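Local coordinates for SCO1 protein homolog (Bacillus subtilis, PDB 1XZO) that is needed to insert copper into the active site of cytochrome c oxidase and may act in copper homeostasis or redox signalling, at residues Y11-F16 / K118-I123; H55-Q60 / A92-S97. One frame throughout, in Å; residues are numbered along the deposited sequence.

How the contacts relate
Both contacts belong to one thioredoxin-like domain but lie on opposite sides of the chain's centre, their own centres 24 Å apart and their nearest atoms about 12 Å apart. Contact 1 joins residues 11-16, which begin on an outermost strand of the six-stranded mixed sheet, to the end of helix 109-120. Contact 2 joins helix 52-65 to the loop between helix 84-91 and strand 101-104, the other outermost strand. Along the chain both segments of contact 2 fall between those of contact 1. Contact 2 borders C49, a copper ligand by similarity, whereas contact 1 is a structural contact away from that site.

Contact 1 (Y11-F16 / K118-I123); sequences YEVEPF and KSFKAI. With CD (cadmium ion), chain D.
The side chain of K121 folds back across one face of the Y11 ring. Its CB only skirts the rim, 4.2 Å from Y11 CE1. CG makes the closest approach, 3.3 Å from Y11 CE1, and forms a CH-pi contact over the face, offset toward the rim. A bend at chi2 (-64°) sends K121 CD past the ring without close contact. K121 CE then comes back over it, 3.6 Å from Y11 CD2. NZ, too far from the ring for more than a weak cation-pi attraction, turns back to the last turn of helix 109-120 and donates a 2.8 Å hydrogen bond to K118 O. An alanine in place of Y11 would take away the aromatic face and is likely to leave the K121 methylenes without their support, the chain then held mainly by NZ.

In this thioredoxin-like fold the contact fastens the C-terminal end of helix 109-120 against outermost strand 11-12, which pairs with strand 147-153, and against the loop running on from E12. Past the strand, E14 N donates a nearly straight 2.9 Å bond (175° at the hydrogen) to S119 OG, which chi1 of -67°, anti to the carbonyl carbon, sets facing the loop; OG also makes a weak hydrogen bond to F115 O. S119 O is buried here with no polar partner. V13 CG2 meets F120 CZ loosely at 4.2 Å, and both side chains also rest on V142 and V148. At the outer end E14 chelates a cadmium ion through both carboxylate oxygens, and a water bridges E14 OE1 to K118 NZ.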
ATOM      1  N   TYR A  11       7.300  13.248   2.857  1.00 28.42           N
ATOM      2  CA  TYR A  11       6.933  12.861   4.228  1.00 27.55           C
ATOM      3  C   TYR A  11       7.775  11.724   4.707  1.00 27.34           C
ATOM      4  O   TYR A  11       8.319  10.941   3.946  1.00 26.95           O
ATOM      5  CB  TYR A  11       5.499  12.462   4.461  1.00 26.96           C
ATOM      6  CG  TYR A  11       4.418  13.298   3.803  1.00 30.02           C
ATOM      7  CD1 TYR A  11       3.349  12.649   3.189  1.00 30.85           C
ATOM      8  CD2 TYR A  11       4.458  14.730   3.761  1.00 31.03           C
ATOM      9  CE1 TYR A  11       2.313  13.339   2.625  1.00 31.72           C
ATOM     10  CE2 TYR A  11       3.372  15.439   3.133  1.00 33.37           C
ATOM     11  CZ  TYR A  11       2.330  14.704   2.590  1.00 32.16           C
ATOM     12  OH  TYR A  11       1.232  15.250   1.957  1.00 36.26           O
ATOM     13  N   GLU A  12       8.028  11.696   5.996  1.00 26.45           N
ATOM     14  CA  GLU A  12       8.935  10.676   6.561  1.00 28.00           C
ATOM     15  C   GLU A  12       8.113   9.536   7.106  1.00 23.50           C
ATOM     16  O   GLU A  12       7.300   9.708   7.976  1.00 23.12           O
ATOM     17  CB  GLU A  12       9.776  11.283   7.711  1.00 29.92           C
ATOM     18  CG  GLU A  12      10.878  12.211   7.222  1.00 37.69           C
ATOM     19  CD  GLU A  12      10.411  13.628   6.808  1.00 48.66           C
ATOM     20  OE1 GLU A  12       9.227  13.831   6.372  1.00 55.13           O
ATOM     21  OE2 GLU A  12      11.241  14.574   6.901  1.00 54.25           O
ATOM     22  N   VAL A  13       8.294   8.353   6.546  1.00 24.01           N
ATOM     23  CA  VAL A  13       7.564   7.186   7.043  1.00 21.42           C
ATOM     24  C   VAL A  13       8.127   6.809   8.430  1.00 20.30           C
ATOM     25  O   VAL A  13       9.302   6.830   8.573  1.00 22.61           O
ATOM     26  CB  VAL A  13       7.665   5.991   6.129  1.00 21.31           C
ATOM     27  CG1 VAL A  13       6.911   4.839   6.684  1.00 17.39           C
ATOM     28  CG2 VAL A  13       6.977   6.342   4.720  1.00 20.57           C
ATOM     29  N   GLU A  14       7.250   6.628   9.354  1.00 18.76           N
ATOM     30  CA  GLU A  14       7.709   6.242  10.721  1.00 21.08           C
ATOM     31  C   GLU A  14       8.250   4.821  10.696  1.00 20.93           C
ATOM     32  O   GLU A  14       7.817   3.974   9.899  1.00 21.09           O
ATOM     33  CB  GLU A  14       6.561   6.372  11.647  1.00 19.49           C
ATOM     34  CG  GLU A  14       6.105   7.788  11.866  1.00 25.02           C
ATOM     35  CD  GLU A  14       7.030   8.545  12.789  1.00 27.44           C
ATOM     36  OE1 GLU A  14       7.237   8.027  13.926  1.00 40.92           O
ATOM     37  OE2 GLU A  14       7.537   9.603  12.335  1.00 30.52           O
ATOM     38  N   PRO A  15       9.211   4.520  11.589  1.00 20.68           N
ATOM     39  CA  PRO A  15       9.639   3.124  11.820  1.00 20.43           C
ATOM     40  C   PRO A  15       8.465   2.255  12.181  1.00 18.13           C
ATOM     41  O   PRO A  15       7.476   2.640  12.862  1.00 23.00           O
ATOM     42  CB  PRO A  15      10.731   3.274  12.913  1.00 19.89           C
ATOM     43  CG  PRO A  15      10.431   4.538  13.534  1.00 21.88           C
ATOM     44  CD  PRO A  15       9.820   5.472  12.542  1.00 23.42           C
ATOM     45  N   PHE A  16       8.453   1.037  11.622  1.00 17.41           N
ATOM     46  CA  PHE A  16       7.448   0.065  11.899  1.00 17.36           C
ATOM     47  C   PHE A  16       7.969  -1.326  11.607  1.00 15.89           C
ATOM     48  O   PHE A  16       8.908  -1.502  10.786  1.00 19.52           O
ATOM     49  CB  PHE A  16       6.161   0.250  11.039  1.00 21.36           C
ATOM     50  CG  PHE A  16       6.325  -0.075   9.566  1.00 21.37           C
ATOM     51  CD1 PHE A  16       6.686   0.939   8.698  1.00 22.21           C
ATOM     52  CD2 PHE A  16       6.039  -1.348   9.045  1.00 20.56           C
ATOM     53  CE1 PHE A  16       6.862   0.680   7.345  1.00 19.87           C
ATOM     54  CE2 PHE A  16       6.205  -1.622   7.703  1.00 23.07           C
ATOM     55  CZ  PHE A  16       6.592  -0.596   6.819  1.00 21.86           C
ATOM     56  N   LYS A 118       0.791  10.191  10.687  1.00 20.38           N
ATOM     57  CA  LYS A 118       2.175  10.710  10.619  1.00 21.82           C
ATOM     58  C   LYS A 118       2.941  10.502   9.345  1.00 22.50           C
ATOM     59  O   LYS A 118       3.543  11.396   8.825  1.00 24.13           O
ATOM     60  CB  LYS A 118       3.050  10.177  11.825  1.00 21.80           C
ATOM     61  CG  LYS A 118       2.386  10.469  13.202  1.00 27.93           C
ATOM     62  CD  LYS A 118       3.377  10.101  14.404  1.00 35.05           C
ATOM     63  CE  LYS A 118       2.936   8.917  15.361  1.00 40.86           C
ATOM     64  NZ  LYS A 118       3.990   7.830  15.820  1.00 40.22           N
ATOM     65  N   SER A 119       2.898   9.276   8.829  1.00 20.88           N
ATOM     66  CA  SER A 119       3.672   8.874   7.686  1.00 19.77           C
ATOM     67  C   SER A 119       3.107   9.418   6.371  1.00 19.93           C
ATOM     68  O   SER A 119       3.866   9.720   5.515  1.00 19.22           O
ATOM     69  CB  SER A 119       3.655   7.362   7.557  1.00 22.79           C
ATOM     70  OG  SER A 119       4.408   6.816   8.718  1.00 21.91           O
ATOM     71  N   PHE A 120       1.805   9.373   6.240  1.00 18.30           N
ATOM     72  CA  PHE A 120       1.147   9.570   4.874  1.00 21.53           C
ATOM     73  C   PHE A 120       0.141  10.696   4.881  1.00 24.11           C
ATOM     74  O   PHE A 120      -0.436  11.017   3.850  1.00 24.85           O
ATOM     75  CB  PHE A 120       0.436   8.282   4.419  1.00 20.51           C
ATOM     76  CG  PHE A 120       1.378   7.128   4.171  1.00 19.45           C
ATOM     77  CD1 PHE A 120       1.462   6.055   5.139  1.00 23.02           C
ATOM     78  CD2 PHE A 120       2.225   7.059   3.055  1.00 17.53           C
ATOM     79  CE1 PHE A 120       2.398   5.031   4.988  1.00 19.13           C
ATOM     80  CE2 PHE A 120       3.094   6.013   2.880  1.00 21.48           C
ATOM     81  CZ  PHE A 120       3.148   4.956   3.865  1.00 20.21           C
ATOM     82  N   LYS A 121      -0.066  11.289   6.045  1.00 24.66           N
ATOM     83  CA  LYS A 121      -1.044  12.331   6.289  1.00 25.85           C
ATOM     84  C   LYS A 121      -2.439  11.875   5.928  1.00 25.69           C
ATOM     85  O   LYS A 121      -3.247  12.649   5.486  1.00 27.30           O
ATOM     86  CB  LYS A 121      -0.612  13.688   5.614  1.00 26.97           C
ATOM     87  CG  LYS A 121       0.894  13.968   5.585  1.00 28.58           C
ATOM     88  CD  LYS A 121       1.417  14.114   6.965  1.00 32.39           C
ATOM     89  CE  LYS A 121       2.900  14.328   7.032  1.00 35.63           C
ATOM     90  NZ  LYS A 121       3.371  14.173   8.457  1.00 35.75           N
ATOM     91  N   ALA A 122      -2.717  10.598   6.187  1.00 25.85           N
ATOM     92  CA  ALA A 122      -3.958   9.893   5.847  1.00 24.27           C
ATOM     93  C   ALA A 122      -4.732   9.656   7.105  1.00 25.54           C
ATOM     94  O   ALA A 122      -4.128   9.272   8.138  1.00 25.08           O
ATOM     95  CB  ALA A 122      -3.606   8.501   5.186  1.00 25.36           C
ATOM     96  N   ILE A 123      -6.043   9.858   6.996  1.00 22.62           N
ATOM     97  CA  ILE A 123      -7.011   9.568   7.999  1.00 22.10           C
ATOM     98  C   ILE A 123      -7.603   8.239   7.646  1.00 25.57           C
ATOM     99  O   ILE A 123      -8.484   8.142   6.786  1.00 25.95           O
ATOM    100  CB  ILE A 123      -8.136  10.637   8.059  1.00 22.36           C
ATOM    101  CG1 ILE A 123      -7.525  11.986   8.327  1.00 23.26           C
ATOM    102  CG2 ILE A 123      -9.120  10.207   9.111  1.00 22.18           C
TER
HETATM  103 CD    CD D1002       8.925   9.659  14.438  1.00 36.31          CD
HETATM  104  O   HOH W   1       5.922   6.246  15.145  1.00 38.59           O

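Contact 2 (H55-Q60 / A92-S97); sequences HMTDLQ and ANYPLS. With CD (cadmium ion), chain C; CA (calcium ion), chain I.
Two hydrogen bonds tie the carboxamide of Q60 to the backbone of S97. Q60 OE1 accepts from S97 N at 2.9 Å with an N-H...O angle of 169°, the donor tilted 26° from the amide carbonyl plane. Q60 NE2 donates to S97 O at 3.0 Å, and that oxygen lies close to the plane of the amide. The paired bonds fix the rotation of the group and support the assignment of its oxygen and nitrogen ends, since one end accepts an N-H while the other faces a carbonyl; NE2 also donates to N100 OD1. CG stands anti to the backbone N (chi1 175°) and the chain runs on extended, which carries the amide from the helix to the loop.

These bonds hold helix 52-65 of the thioredoxin-like fold against the loop that leads from helix 84-91 into strand 101-104. The C49 side chain, a copper ligand by similarity, touches Y94, so the loop also borders the probable metal site.

Van der Waals packing centres on T57, a buried residue whose two branches divide the work. CG2 meets P95 CG at 3.8 Å, the two side chains crossing at about a right angle. OG1 lies 3.8 Å from both Y94 CB and L96 CB, while its hydrogen bond is made within the helix to T53 O. Next to the amide, L96 CB comes 3.6 Å from Q60 OE1.

Two other side chains of residues 55-60 bind metal and take no part in the contact: H55 NE2 binds a cadmium ion at 2.2 Å, and D58 OD2 contacts a modelled calcium ion at a doubtfully short distance.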
ATOM      1  N   HIS A  55      -7.188  -2.201  -8.647  1.00 20.51           N
ATOM      2  CA  HIS A  55      -6.258  -1.296  -9.289  1.00 18.86           C
ATOM      3  C   HIS A  55      -4.749  -1.598  -9.101  1.00 21.28           C
ATOM      4  O   HIS A  55      -3.844  -1.445  -9.844  1.00 21.21           O
ATOM      5  CB  HIS A  55      -6.607   0.184  -8.928  1.00 21.62           C
ATOM      6  CG  HIS A  55      -7.976   0.656  -9.342  1.00 19.76           C
ATOM      7  ND1 HIS A  55      -8.717   1.565  -8.609  1.00 21.28           N
ATOM      8  CD2 HIS A  55      -8.768   0.314 -10.399  1.00 24.52           C
ATOM      9  CE1 HIS A  55      -9.877   1.782  -9.201  1.00 28.92           C
ATOM     10  NE2 HIS A  55      -9.917   1.032 -10.283  1.00 15.76           N
ATOM     11  N   MET A  56      -4.534  -2.014  -7.746  1.00 19.13           N
ATOM     12  CA  MET A  56      -3.171  -2.304  -7.394  1.00 18.05           C
ATOM     13  C   MET A  56      -2.761  -3.570  -8.073  1.00 17.66           C
ATOM     14  O   MET A  56      -1.630  -3.691  -8.415  1.00 19.94           O
ATOM     15  CB  MET A  56      -2.908  -2.372  -5.827  1.00 17.00           C
ATOM     16  CG  MET A  56      -1.394  -2.282  -5.600  1.00 19.78           C
ATOM     17  SD  MET A  56      -0.493  -0.929  -5.768  1.00 17.55           S
ATOM     18  CE  MET A  56       0.595  -1.051  -6.265  1.00 21.24           C
ATOM     19  N   THR A  57      -3.705  -4.461  -8.284  1.00 20.54           N
ATOM     20  CA  THR A  57      -3.429  -5.744  -8.965  1.00 23.85           C
ATOM     21  C   THR A  57      -3.004  -5.466 -10.447  1.00 23.46           C
ATOM     22  O   THR A  57      -2.002  -5.986 -10.947  1.00 22.26           O
ATOM     23  CB  THR A  57      -4.624  -6.625  -8.861  1.00 24.30           C
ATOM     24  OG1 THR A  57      -4.754  -7.112  -7.520  1.00 22.77           O
ATOM     25  CG2 THR A  57      -4.410  -7.936  -9.689  1.00 27.10           C
ATOM     26  N   ASP A  58      -3.719  -4.515 -11.062  1.00 24.47           N
ATOM     27  CA  ASP A  58      -3.466  -4.225 -12.467  1.00 25.85           C
ATOM     28  C   ASP A  58      -2.128  -3.425 -12.447  1.00 24.16           C
ATOM     29  O   ASP A  58      -1.226  -3.677 -13.202  1.00 24.59           O
ATOM     30  CB  ASP A  58      -4.847  -3.703 -13.200  1.00 27.51           C
ATOM     31  CG  ASP A  58      -5.842  -4.960 -13.698  1.00 31.85           C
ATOM     32  OD1 ASP A  58      -5.135  -5.962 -13.901  1.00 43.25           O
ATOM     33  OD2 ASP A  58      -7.196  -5.204 -13.959  1.00 24.50           O
ATOM     34  N   LEU A  59      -1.839  -2.590 -11.441  1.00 25.08           N
ATOM     35  CA  LEU A  59      -0.529  -1.949 -11.355  1.00 23.57           C
ATOM     36  C   LEU A  59       0.671  -2.905 -11.237  1.00 24.70           C
ATOM     37  O   LEU A  59       1.721  -2.715 -11.881  1.00 23.70           O
ATOM     38  CB  LEU A  59      -0.602  -0.950 -10.187  1.00 25.88           C
ATOM     39  CG  LEU A  59       0.377   0.168 -10.044  1.00 27.33           C
ATOM     40  CD1 LEU A  59       0.831   0.825 -11.368  1.00 33.44           C
ATOM     41  CD2 LEU A  59      -0.277   1.190  -9.070  1.00 30.00           C
ATOM     42  N   GLN A  60       0.493  -3.885 -10.385  1.00 25.56           N
ATOM     43  CA  GLN A  60       1.453  -4.936 -10.136  1.00 24.10           C
ATOM     44  C   GLN A  60       1.810  -5.607 -11.509  1.00 25.50           C
ATOM     45  O   GLN A  60       2.932  -5.769 -11.819  1.00 25.08           O
ATOM     46  CB  GLN A  60       0.891  -5.986  -9.200  1.00 25.07           C
ATOM     47  CG  GLN A  60       1.934  -7.127  -9.094  1.00 22.31           C
ATOM     48  CD  GLN A  60       1.557  -8.195  -8.119  1.00 20.28           C
ATOM     49  OE1 GLN A  60       0.428  -8.785  -8.186  1.00 21.87           O
ATOM     50  NE2 GLN A  60       2.454  -8.347  -7.052  1.00 22.24           N
ATOM     51  N   ALA A  92      -7.044 -13.843  -2.125  1.00 24.84           N
ATOM     52  CA  ALA A  92      -7.441 -14.973  -2.985  1.00 27.28           C
ATOM     53  C   ALA A  92      -8.522 -14.509  -4.010  1.00 27.97           C
ATOM     54  O   ALA A  92      -8.795 -15.203  -4.970  1.00 30.16           O
ATOM     55  CB  ALA A  92      -7.987 -16.094  -2.126  1.00 27.08           C
ATOM     56  N   ASN A  93      -9.133 -13.336  -3.828  1.00 27.28           N
ATOM     57  CA  ASN A  93     -10.194 -12.857  -4.737  1.00 29.12           C
ATOM     58  C   ASN A  93      -9.644 -12.198  -5.966  1.00 27.86           C
ATOM     59  O   ASN A  93     -10.457 -11.769  -6.855  1.00 32.00           O
ATOM     60  CB  ASN A  93     -11.156 -11.903  -4.045  1.00 27.78           C
ATOM     61  CG  ASN A  93     -11.969 -12.556  -2.910  1.00 33.01           C
ATOM     62  OD1 ASN A  93     -12.541 -13.638  -3.061  1.00 35.10           O
ATOM     63  ND2 ASN A  93     -12.073 -11.852  -1.784  1.00 37.85           N
ATOM     64  N   TYR A  94      -8.323 -12.066  -6.017  1.00 26.45           N
ATOM     65  CA  TYR A  94      -7.522 -11.363  -7.014  1.00 26.41           C
ATOM     66  C   TYR A  94      -6.434 -12.159  -7.686  1.00 26.38           C
ATOM     67  O   TYR A  94      -5.756 -12.957  -7.032  1.00 25.19           O
ATOM     68  CB  TYR A  94      -6.859 -10.031  -6.430  1.00 25.99           C
ATOM     69  CG  TYR A  94      -7.853  -9.142  -5.779  1.00 23.28           C
ATOM     70  CD1 TYR A  94      -8.171  -9.311  -4.449  1.00 25.52           C
ATOM     71  CD2 TYR A  94      -8.500  -8.078  -6.465  1.00 24.94           C
ATOM     72  CE1 TYR A  94      -9.115  -8.533  -3.844  1.00 27.83           C
ATOM     73  CE2 TYR A  94      -9.439  -7.333  -5.878  1.00 26.32           C
ATOM     74  CZ  TYR A  94      -9.755  -7.513  -4.584  1.00 25.30           C
ATOM     75  OH  TYR A  94     -10.674  -6.760  -3.989  1.00 30.90           O
ATOM     76  N   PRO A  95      -6.155 -11.922  -9.001  1.00 27.34           N
ATOM     77  CA  PRO A  95      -4.989 -12.504  -9.689  1.00 26.69           C
ATOM     78  C   PRO A  95      -3.652 -11.918  -9.433  1.00 28.24           C
ATOM     79  O   PRO A  95      -2.788 -11.764 -10.304  1.00 26.72           O
ATOM     80  CB  PRO A  95      -5.339 -12.332 -11.205  1.00 28.92           C
ATOM     81  CG  PRO A  95      -6.138 -10.992 -11.228  1.00 29.12           C
ATOM     82  CD  PRO A  95      -6.998 -11.093  -9.925  1.00 27.99           C
ATOM     83  N   LEU A  96      -3.393 -11.646  -8.150  1.00 26.62           N
ATOM     84  CA  LEU A  96      -2.149 -11.007  -7.723  1.00 26.71           C
ATOM     85  C   LEU A  96      -1.111 -12.001  -7.256  1.00 26.13           C
ATOM     86  O   LEU A  96      -1.464 -13.174  -7.011  1.00 28.01           O
ATOM     87  CB  LEU A  96      -2.500 -10.004  -6.587  1.00 24.51           C
ATOM     88  CG  LEU A  96      -3.031 -10.583  -5.308  1.00 25.23           C
ATOM     89  CD1 LEU A  96      -1.825 -11.227  -4.536  1.00 21.12           C
ATOM     90  CD2 LEU A  96      -3.690  -9.490  -4.473  1.00 25.82           C
ATOM     91  N   SER A  97       0.156 -11.569  -7.302  1.00 26.81           N
ATOM     92  CA  SER A  97       1.315 -12.338  -6.819  1.00 26.81           C
ATOM     93  C   SER A  97       1.773 -11.816  -5.407  1.00 27.16           C
ATOM     94  O   SER A  97       1.915 -10.619  -5.213  1.00 23.85           O
ATOM     95  CB  SER A  97       2.514 -12.162  -7.722  1.00 28.78           C
ATOM     96  OG  SER A  97       3.513 -13.078  -7.289  1.00 30.93           O
TER
HETATM   97 CD    CD C1001     -11.196   1.321 -12.098  1.00 29.09          CD
HETATM   98 CA    CA I1009      -8.673  -5.232 -13.347  1.00 32.99          CA
HETATM   99  O   HOH W   2     -12.203   1.190 -11.477  1.00 16.31           O
HETATM  100  O   HOH W   3     -11.827  -0.943 -12.973  1.00 27.07           O
HETATM  101  O   HOH W   4      -9.671  -3.072 -11.888  1.00 38.00           O
HETATM  102  O   HOH W   5      -7.688  -6.016 -11.439  1.00 30.85           O